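Local coordinates for protein gingipain R2 Pro-Domain (Porphyromonas gingivalis, PDB 4IEF) that is the pro-domain of an arginine-specific gingipain protease and probably keeps the zymogen inactive until it is cleaved away, at residues F30-L35 / A152-N157; M81-V86 / E131-S136; S87-E92 / I165-V170. One frame throughout, in Å; residues are numbered along the deposited sequence.

Contact 1: F30-L35 / A152-N157; sequences FRMDNL and APLQYN
Phe30 and Pro153 meet first: CZ of the phenyl ring lies 3.5 Å from CG of the proline ring, and the neighbouring Phe30 CE1 comes equally near Pro153 CB. The two side chains are set roughly perpendicular, and the CE1–CZ side of the phenyl ring meets the CB and CG carbons of the pyrrolidine obliquely. Met32 reaches the same two proline carbons with its methyl group, CE standing 3.8 Å from Pro153 CG. Its chain bends at both chi2 (58°) and chi3 (83°), which folds the thioether back and turns CE inward. From there Met32 CE also lies 3.9 Å from Leu154 CD2. Leu35 completes the group, its CD1 packing 4.0 Å from Leu154 CD2 as the two leucine side chains pass each other head to tail. No hydrogen bond joins 30-35 to 152-157; the contact is a small apolar cluster in which Pro153 and Leu154 fit against three side chains of the other segment. The main chain just before strand 154-157 is tied within its own segment: Gln155 NE2 donates to Ala152 O over 2.9 Å, standing above the carbonyl plane. The same amide group binds Glu131 O through NE2 and Gly130 N through OE1, which fixes its rotation. Backbone hydrogen bonds join both segments to strand 162-176, Phe30 bonding to Ile169, Met32 to Thr167 and Pro153 to Tyr166. Within the curled antiparallel sheet, the cluster thus lies beside the corner that strand 162-176 turns at Thr167, with strand 144-157 bonded to it before that corner and strand 25-31 after it.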
loop_
_atom_site.group_PDB
_atom_site.type_symbol
_atom_site.label_atom_id
_atom_site.label_comp_id
_atom_site.label_asym_id
_atom_site.label_seq_id
_atom_site.Cartn_x
_atom_site.Cartn_y
_atom_site.Cartn_z
ATOM N N PHE A 30 -3.656 -1.615 -26.998
ATOM C CA PHE A 30 -4.439 -2.586 -26.250
ATOM C C PHE A 30 -4.767 -3.726 -27.189
ATOM O O PHE A 30 -5.124 -3.489 -28.351
ATOM C CB PHE A 30 -5.734 -1.977 -25.668
ATOM C CG PHE A 30 -6.757 -3.018 -25.259
ATOM C CD1 PHE A 30 -7.681 -3.513 -26.179
ATOM C CD2 PHE A 30 -6.762 -3.544 -23.969
ATOM C CE1 PHE A 30 -8.572 -4.532 -25.823
ATOM C CE2 PHE A 30 -7.683 -4.538 -23.603
ATOM C CZ PHE A 30 -8.578 -5.024 -24.531
ATOM N N ARG A 31 -4.696 -4.952 -26.678
ATOM C CA ARG A 31 -5.111 -6.139 -27.406
ATOM C C ARG A 31 -5.911 -7.015 -26.455
ATOM O O ARG A 31 -5.532 -7.164 -25.288
ATOM C CB ARG A 31 -3.926 -6.877 -28.034
ATOM C CG ARG A 31 -3.529 -6.320 -29.395
ATOM C CD ARG A 31 -2.275 -6.978 -29.929
ATOM N NE ARG A 31 -1.994 -6.555 -31.299
ATOM C CZ ARG A 31 -0.884 -6.853 -31.968
ATOM N NH1 ARG A 31 0.076 -7.566 -31.392
ATOM N NH2 ARG A 31 -0.720 -6.430 -33.213
ATOM N N MET A 32 -7.065 -7.524 -26.930
ATOM C CA MET A 32 -7.955 -8.375 -26.138
ATOM C C MET A 32 -7.241 -9.681 -25.761
ATOM O O MET A 32 -6.666 -10.347 -26.622
ATOM C CB MET A 32 -9.267 -8.662 -26.893
ATOM C CG MET A 32 -10.293 -9.449 -26.068
ATOM S SD MET A 32 -10.774 -8.638 -24.515
ATOM C CE MET A 32 -12.018 -7.502 -25.129
ATOM N N ASP A 33 -7.278 -10.023 -24.469
ATOM C CA ASP A 33 -6.622 -11.220 -23.976
ATOM C C ASP A 33 -7.552 -11.992 -23.051
ATOM O O ASP A 33 -8.132 -11.414 -22.127
ATOM C CB ASP A 33 -5.305 -10.855 -23.266
ATOM C CG ASP A 33 -4.459 -12.060 -22.904
ATOM O OD1 ASP A 33 -4.496 -12.477 -21.731
ATOM O OD2 ASP A 33 -3.770 -12.588 -23.798
ATOM N N ASN A 34 -7.689 -13.304 -23.319
ATOM C CA ASN A 34 -8.487 -14.285 -22.569
ATOM C C ASN A 34 -9.935 -13.793 -22.276
ATOM O O ASN A 34 -10.405 -13.874 -21.140
ATOM C CB ASN A 34 -7.754 -14.679 -21.264
ATOM C CG ASN A 34 -8.289 -15.914 -20.570
ATOM O OD1 ASN A 34 -8.803 -16.844 -21.188
ATOM N ND2 ASN A 34 -8.161 -15.949 -19.263
ATOM N N LEU A 35 -10.637 -13.295 -23.307
ATOM C CA LEU A 35 -12.028 -12.858 -23.139
ATOM C C LEU A 35 -12.927 -14.068 -22.850
ATOM O O LEU A 35 -12.968 -15.011 -23.635
ATOM C CB LEU A 35 -12.551 -12.073 -24.355
ATOM C CG LEU A 35 -14.045 -11.689 -24.313
ATOM C CD1 LEU A 35 -14.304 -10.534 -23.347
ATOM C CD2 LEU A 35 -14.554 -11.358 -25.699
ATOM N N ALA A 152 -12.069 0.847 -23.380
ATOM C CA ALA A 152 -13.378 0.207 -23.225
ATOM C C ALA A 152 -13.599 -0.671 -24.478
ATOM O O ALA A 152 -14.190 -0.218 -25.461
ATOM C CB ALA A 152 -14.476 1.252 -23.038
ATOM N N PRO A 153 -13.033 -1.906 -24.493
ATOM C CA PRO A 153 -13.108 -2.735 -25.707
ATOM C C PRO A 153 -14.403 -3.532 -25.868
ATOM O O PRO A 153 -14.524 -4.312 -26.820
ATOM C CB PRO A 153 -11.921 -3.680 -25.541
ATOM C CG PRO A 153 -11.812 -3.870 -24.070
ATOM C CD PRO A 153 -12.257 -2.590 -23.432
ATOM N N LEU A 154 -15.356 -3.354 -24.947
ATOM C CA LEU A 154 -16.631 -4.049 -25.014
ATOM C C LEU A 154 -17.757 -3.010 -25.077
ATOM O O LEU A 154 -18.012 -2.292 -24.108
ATOM C CB LEU A 154 -16.796 -5.033 -23.835
ATOM C CG LEU A 154 -15.755 -6.166 -23.738
ATOM C CD1 LEU A 154 -15.861 -6.884 -22.428
ATOM C CD2 LEU A 154 -15.894 -7.167 -24.890
ATOM N N GLN A 155 -18.363 -2.889 -26.264
ATOM C CA GLN A 155 -19.447 -1.950 -26.554
ATOM C C GLN A 155 -20.714 -2.764 -26.820
ATOM O O GLN A 155 -20.698 -3.675 -27.645
ATOM C CB GLN A 155 -19.083 -1.025 -27.727
ATOM C CG GLN A 155 -17.778 -0.230 -27.532
ATOM C CD GLN A 155 -17.860 0.904 -26.535
ATOM O OE1 GLN A 155 -18.848 1.641 -26.466
ATOM N NE2 GLN A 155 -16.789 1.106 -25.775
ATOM N N TYR A 156 -21.784 -2.493 -26.065
ATOM C CA TYR A 156 -23.004 -3.285 -26.150
ATOM C C TYR A 156 -24.246 -2.435 -26.294
ATOM O O TYR A 156 -24.486 -1.517 -25.499
ATOM C CB TYR A 156 -23.116 -4.188 -24.898
ATOM C CG TYR A 156 -24.366 -5.040 -24.799
ATOM C CD1 TYR A 156 -24.560 -6.131 -25.641
ATOM C CD2 TYR A 156 -25.317 -4.805 -23.809
ATOM C CE1 TYR A 156 -25.693 -6.936 -25.533
ATOM C CE2 TYR A 156 -26.452 -5.606 -23.686
ATOM C CZ TYR A 156 -26.634 -6.672 -24.550
ATOM O OH TYR A 156 -27.752 -7.465 -24.422
ATOM N N ASN A 157 -25.038 -2.769 -27.321
ATOM C CA ASN A 157 -26.331 -2.166 -27.597
ATOM C C ASN A 157 -27.381 -3.091 -26.967
ATOM O O ASN A 157 -27.519 -4.228 -27.418
ATOM C CB ASN A 157 -26.546 -1.961 -29.105
ATOM C CG ASN A 157 -27.769 -1.135 -29.461
ATOM O OD1 ASN A 157 -28.875 -1.321 -28.930
ATOM N ND2 ASN A 157 -27.604 -0.214 -30.399
#

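Contact 2: M81-V86 / E131-S136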
loop_
_atom_site.group_PDB
_atom_site.type_symbol
_atom_site.label_atom_id
_atom_site.label_comp_id
_atom_site.label_asym_id
_atom_site.label_seq_id
_atom_site.Cartn_x
_atom_site.Cartn_y
_atom_site.Cartn_z
ATOM N N MET A 81 -4.411 17.142 -21.423
ATOM C CA MET A 81 -4.162 16.037 -22.349
ATOM C C MET A 81 -5.442 15.591 -23.049
ATOM O O MET A 81 -6.548 15.824 -22.545
ATOM C CB MET A 81 -3.523 14.841 -21.617
ATOM C CG MET A 81 -2.241 15.181 -20.854
ATOM S SD MET A 81 -0.844 15.708 -21.876
ATOM C CE MET A 81 -0.364 14.174 -22.628
ATOM N N LYS A 82 -5.284 14.966 -24.221
ATOM C CA LYS A 82 -6.381 14.403 -24.996
ATOM C C LYS A 82 -6.020 12.974 -25.398
ATOM O O LYS A 82 -4.833 12.621 -25.459
ATOM C CB LYS A 82 -6.739 15.254 -26.229
ATOM C CG LYS A 82 -5.693 15.277 -27.344
ATOM C CD LYS A 82 -6.235 15.911 -28.614
ATOM C CE LYS A 82 -5.173 16.025 -29.681
ATOM N NZ LYS A 82 -5.743 16.398 -31.000
ATOM N N VAL A 83 -7.044 12.158 -25.665
ATOM C CA VAL A 83 -6.841 10.793 -26.107
ATOM C C VAL A 83 -7.553 10.617 -27.458
ATOM O O VAL A 83 -8.714 11.002 -27.613
ATOM C CB VAL A 83 -7.244 9.743 -25.040
ATOM C CG1 VAL A 83 -8.720 9.848 -24.647
ATOM C CG2 VAL A 83 -6.879 8.332 -25.483
ATOM N N GLU A 84 -6.811 10.105 -28.446
ATOM C CA GLU A 84 -7.323 9.857 -29.789
ATOM C C GLU A 84 -7.105 8.417 -30.162
ATOM O O GLU A 84 -6.004 7.897 -29.972
ATOM C CB GLU A 84 -6.650 10.758 -30.840
ATOM C CG GLU A 84 -6.614 12.235 -30.519
ATOM C CD GLU A 84 -6.366 13.104 -31.736
ATOM O OE1 GLU A 84 -7.362 13.613 -32.298
ATOM O OE2 GLU A 84 -5.191 13.271 -32.138
ATOM N N VAL A 85 -8.140 7.774 -30.712
ATOM C CA VAL A 85 -8.049 6.400 -31.194
ATOM C C VAL A 85 -7.446 6.490 -32.590
ATOM O O VAL A 85 -8.101 7.000 -33.504
ATOM C CB VAL A 85 -9.419 5.672 -31.155
ATOM C CG1 VAL A 85 -9.358 4.314 -31.857
ATOM C CG2 VAL A 85 -9.904 5.518 -29.719
ATOM N N VAL A 86 -6.178 6.066 -32.740
ATOM C CA VAL A 86 -5.496 6.139 -34.038
ATOM C C VAL A 86 -5.699 4.835 -34.839
ATOM O O VAL A 86 -5.582 4.847 -36.066
ATOM C CB VAL A 86 -3.998 6.534 -33.935
ATOM C CG1 VAL A 86 -3.852 7.976 -33.454
ATOM C CG2 VAL A 86 -3.205 5.580 -33.046
ATOM N N GLU A 131 -17.768 5.582 -25.708
ATOM C CA GLU A 131 -16.366 5.836 -26.058
ATOM C C GLU A 131 -15.539 4.574 -25.826
ATOM O O GLU A 131 -15.724 3.896 -24.814
ATOM C CB GLU A 131 -15.773 7.006 -25.232
ATOM C CG GLU A 131 -16.515 8.337 -25.247
ATOM C CD GLU A 131 -16.823 9.004 -26.574
ATOM O OE1 GLU A 131 -17.968 9.486 -26.741
ATOM O OE2 GLU A 131 -15.907 9.109 -27.422
ATOM N N ILE A 132 -14.624 4.268 -26.746
ATOM C CA ILE A 132 -13.771 3.082 -26.622
ATOM C C ILE A 132 -12.464 3.448 -25.891
ATOM O O ILE A 132 -11.722 2.547 -25.497
ATOM C CB ILE A 132 -13.523 2.348 -27.978
ATOM C CG1 ILE A 132 -12.685 3.177 -28.962
ATOM C CG2 ILE A 132 -14.842 1.876 -28.611
ATOM C CD1 ILE A 132 -11.940 2.343 -29.982
ATOM N N ALA A 133 -12.211 4.764 -25.678
ATOM C CA ALA A 133 -11.036 5.271 -24.970
ATOM C C ALA A 133 -11.327 6.603 -24.272
ATOM O O ALA A 133 -11.888 7.520 -24.881
ATOM C CB ALA A 133 -9.864 5.428 -25.921
ATOM N N THR A 134 -10.963 6.695 -22.981
ATOM C CA THR A 134 -11.139 7.899 -22.160
ATOM C C THR A 134 -9.895 8.174 -21.298
ATOM O O THR A 134 -9.015 7.316 -21.173
ATOM C CB THR A 134 -12.371 7.784 -21.234
ATOM O OG1 THR A 134 -12.141 6.763 -20.253
ATOM C CG2 THR A 134 -13.699 7.588 -21.990
ATOM N N LEU A 135 -9.854 9.361 -20.682
ATOM C CA LEU A 135 -8.820 9.759 -19.733
ATOM C C LEU A 135 -9.461 10.030 -18.387
ATOM O O LEU A 135 -10.532 10.642 -18.330
ATOM C CB LEU A 135 -8.044 11.008 -20.200
ATOM C CG LEU A 135 -7.031 10.841 -21.336
ATOM C CD1 LEU A 135 -6.593 12.182 -21.847
ATOM C CD2 LEU A 135 -5.806 10.049 -20.896
ATOM N N SER A 136 -8.813 9.578 -17.303
ATOM C CA SER A 136 -9.271 9.870 -15.950
ATOM C C SER A 136 -8.680 11.232 -15.538
ATOM O O SER A 136 -7.846 11.766 -16.268
ATOM C CB SER A 136 -8.879 8.751 -14.988
ATOM O OG SER A 136 -9.686 7.603 -15.203
#
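The curl of one antiparallel sheet brings two strands that are not bonded neighbours face to face here: 81-86 and 133-135 run antiparallel at 173°, with axes 6.8 Å apart, and meet through side chains without a hydrogen bond between them. Each spends its backbone bonds on another strand, 81-86 on strand 162-176 and 131-136 on strand 144-157. Val83 and Ala133 form the middle of the interface, and Leu135 carries it toward the Met81 end. Val83 CG1, set between its backbone N and carbonyl carbon (chi1 60°), drops onto the branch point of Leu135, 3.8 Å from CG, the two side chains running antiparallel past one another. Its other methyl, CG2, faces Ala133 CB at a looser 4.2 Å. At the far end Val85 straddles Ile132, lying nearly perpendicular to it: Val85 CG2 is 3.7 Å from Ile132 CG1, while both valine methyls touch the isoleucine CD1. Ala133 CB fills in beside them, 3.8 Å from Val85 CG2. Polar ends turn to other partners, Thr134 OG1 being hydrogen-bonded to Asn150 ND2, and Lys82 NZ forming a salt bridge with Glu84 OE2 within its own strand. Near Met81, Leu135 lays its CD1 against main chain as well as side chain, 3.7 Å from Met81 O and 4.1 Å from Met81 CB.

Contact 3: S87-E92 / I165-V170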
loop_
_atom_site.group_PDB
_atom_site.type_symbol
_atom_site.label_atom_id
_atom_site.label_comp_id
_atom_site.label_asym_id
_atom_site.label_seq_id
_atom_site.Cartn_x
_atom_site.Cartn_y
_atom_site.Cartn_z
ATOM N N SER A 87 -6.027 3.734 -34.144
ATOM C CA SER A 87 -6.241 2.417 -34.739
ATOM C C SER A 87 -7.199 1.600 -33.862
ATOM O O SER A 87 -7.080 1.622 -32.635
ATOM C CB SER A 87 -4.905 1.695 -34.917
ATOM O OG SER A 87 -5.049 0.345 -35.326
ATOM N N SER A 88 -8.167 0.916 -34.501
ATOM C CA SER A 88 -9.156 0.064 -33.828
ATOM C C SER A 88 -9.643 -1.041 -34.765
ATOM O O SER A 88 -9.697 -0.853 -35.981
ATOM C CB SER A 88 -10.335 0.881 -33.304
ATOM O OG SER A 88 -11.106 1.440 -34.355
ATOM N N LYS A 89 -9.990 -2.196 -34.186
ATOM C CA LYS A 89 -10.456 -3.388 -34.893
ATOM C C LYS A 89 -11.454 -4.113 -33.997
ATOM O O LYS A 89 -11.149 -4.361 -32.826
ATOM C CB LYS A 89 -9.240 -4.282 -35.225
ATOM C CG LYS A 89 -9.530 -5.542 -36.033
ATOM C CD LYS A 89 -8.340 -6.513 -35.994
ATOM C CE LYS A 89 -7.171 -6.107 -36.869
ATOM N NZ LYS A 89 -5.945 -6.884 -36.546
ATOM N N PHE A 90 -12.649 -4.431 -34.517
ATOM C CA PHE A 90 -13.632 -5.141 -33.702
ATOM C C PHE A 90 -14.345 -6.257 -34.478
ATOM O O PHE A 90 -14.375 -6.258 -35.710
ATOM C CB PHE A 90 -14.664 -4.176 -33.065
ATOM C CG PHE A 90 -15.734 -3.598 -33.967
ATOM C CD1 PHE A 90 -16.901 -4.306 -34.233
ATOM C CD2 PHE A 90 -15.606 -2.318 -34.490
ATOM C CE1 PHE A 90 -17.886 -3.773 -35.063
ATOM C CE2 PHE A 90 -16.608 -1.773 -35.289
ATOM C CZ PHE A 90 -17.739 -2.506 -35.576
ATOM N N ILE A 91 -14.933 -7.191 -33.717
ATOM C CA ILE A 91 -15.756 -8.298 -34.201
ATOM C C ILE A 91 -17.116 -8.172 -33.506
ATOM O O ILE A 91 -17.192 -7.644 -32.391
ATOM C CB ILE A 91 -15.104 -9.705 -34.019
ATOM C CG1 ILE A 91 -14.620 -9.949 -32.569
ATOM C CG2 ILE A 91 -13.975 -9.918 -35.029
ATOM C CD1 ILE A 91 -14.588 -11.434 -32.136
ATOM N N GLU A 92 -18.183 -8.607 -34.174
ATOM C CA GLU A 92 -19.525 -8.503 -33.618
ATOM C C GLU A 92 -20.063 -9.851 -33.171
ATOM O O GLU A 92 -19.913 -10.855 -33.872
ATOM C CB GLU A 92 -20.491 -7.865 -34.622
ATOM C CG GLU A 92 -20.505 -6.349 -34.556
ATOM C CD GLU A 92 -21.703 -5.642 -35.162
ATOM O OE1 GLU A 92 -22.596 -6.321 -35.720
ATOM O OE2 GLU A 92 -21.748 -4.394 -35.072
ATOM N N ILE A 165 -16.705 -6.537 -29.858
ATOM C CA ILE A 165 -15.485 -6.945 -29.166
ATOM C C ILE A 165 -14.294 -6.333 -29.892
ATOM O O ILE A 165 -13.955 -6.773 -30.988
ATOM C CB ILE A 165 -15.372 -8.497 -29.050
ATOM C CG1 ILE A 165 -16.571 -9.097 -28.270
ATOM C CG2 ILE A 165 -14.025 -8.909 -28.412
ATOM C CD1 ILE A 165 -16.969 -10.522 -28.668
ATOM N N TYR A 166 -13.663 -5.322 -29.283
ATOM C CA TYR A 166 -12.494 -4.671 -29.866
ATOM C C TYR A 166 -11.254 -5.499 -29.543
ATOM O O TYR A 166 -10.807 -5.549 -28.399
ATOM C CB TYR A 166 -12.368 -3.210 -29.401
ATOM C CG TYR A 166 -13.364 -2.288 -30.067
ATOM C CD1 TYR A 166 -14.678 -2.201 -29.613
ATOM C CD2 TYR A 166 -13.001 -1.510 -31.162
ATOM C CE1 TYR A 166 -15.610 -1.375 -30.240
ATOM C CE2 TYR A 166 -13.923 -0.674 -31.792
ATOM C CZ TYR A 166 -15.227 -0.608 -31.326
ATOM O OH TYR A 166 -16.146 0.205 -31.948
ATOM N N THR A 167 -10.748 -6.210 -30.557
ATOM C CA THR A 167 -9.588 -7.095 -30.429
ATOM C C THR A 167 -8.301 -6.277 -30.321
ATOM O O THR A 167 -7.352 -6.740 -29.688
ATOM C CB THR A 167 -9.531 -8.097 -31.581
ATOM O OG1 THR A 167 -9.507 -7.391 -32.822
ATOM C CG2 THR A 167 -10.692 -9.083 -31.549
ATOM N N GLU A 168 -8.278 -5.063 -30.916
ATOM C CA GLU A 168 -7.138 -4.152 -30.858
ATOM C C GLU A 168 -7.596 -2.694 -30.844
ATOM O O GLU A 168 -8.510 -2.318 -31.583
ATOM C CB GLU A 168 -6.164 -4.392 -32.018
ATOM C CG GLU A 168 -4.849 -3.648 -31.871
ATOM C CD GLU A 168 -3.967 -3.718 -33.097
ATOM O OE1 GLU A 168 -2.995 -4.510 -33.080
ATOM O OE2 GLU A 168 -4.250 -2.995 -34.080
ATOM N N ILE A 169 -6.966 -1.889 -29.973
ATOM C CA ILE A 169 -7.174 -0.445 -29.839
ATOM C C ILE A 169 -5.808 0.209 -29.638
ATOM O O ILE A 169 -5.108 -0.121 -28.679
ATOM C CB ILE A 169 -8.166 -0.015 -28.700
ATOM C CG1 ILE A 169 -9.536 -0.734 -28.773
ATOM C CG2 ILE A 169 -8.339 1.526 -28.680
ATOM C CD1 ILE A 169 -10.361 -0.686 -27.451
ATOM N N VAL A 170 -5.444 1.148 -30.522
ATOM C CA VAL A 170 -4.209 1.914 -30.388
ATOM C C VAL A 170 -4.613 3.365 -30.162
ATOM O O VAL A 170 -5.340 3.942 -30.982
ATOM C CB VAL A 170 -3.203 1.754 -31.563
ATOM C CG1 VAL A 170 -1.923 2.540 -31.294
ATOM C CG2 VAL A 170 -2.880 0.281 -31.815
#
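A classic beta bulge interrupts the antiparallel pairing of strands 79-93 and 162-176: Thr167 and Glu168 both face Lys89, and the register shifts by one residue. Regular pairing flanks it. Val170 N donates to Ser87 O over 2.7 Å in a straight bond (179°), and Ser87 N returns one to Val170 O; beyond the bulge Ile91 and Ile165 exchange another such pair, with Ile165 N to Ile91 O at 2.8 Å. At the bulge itself Lys89 N binds Glu168 O at 3.0 Å, but Lys89 O receives only weak bonds, from Thr167 N and, at 3.4 Å, from Thr167 OG1. On the face shared by Ser88, Phe90, Tyr166 and Ile169, the two aromatic side chains run alongside each other in the same direction. The backbone puts Phe90 CB over the tyrosine ring, 3.6 Å from its centroid, in a CH-pi contact, and chi1 of 75° carries the phenyl ring alongside. The rings themselves meet obliquely, planes at 48°, while Ser88 CB lies at the tyrosine edge. On the other face Ile91 CG1 packs 3.9 Å from Ile165 CB, and Glu168 OE1 forms a salt bridge with Arg31 NE. The chemistry implies that main-chain bonds fix the register at both ends, while the bulge coincides with the corner at Thr167, where the bonds to Lys89 O are weak.

Overall arrangement
The three contacts share one curled antiparallel sheet but differ in how they hold it. Contact 1 is the buried one, purely apolar across its segments; contact 2, at the surface, is also apolar and brings strands together through side chains alone; contact 3, partly buried, is the one built on backbone hydrogen bonds. Strand 79-93 serves contacts 2 and 3 in succession, Val86 N bonding to Val170 O where they meet. Strand 162-176, one partner in contact 3, also borders both segments of contact 1. Ile132 of contact 2 packs on Tyr166 of contact 3, and Ile132 O receives Ala152 N of contact 1.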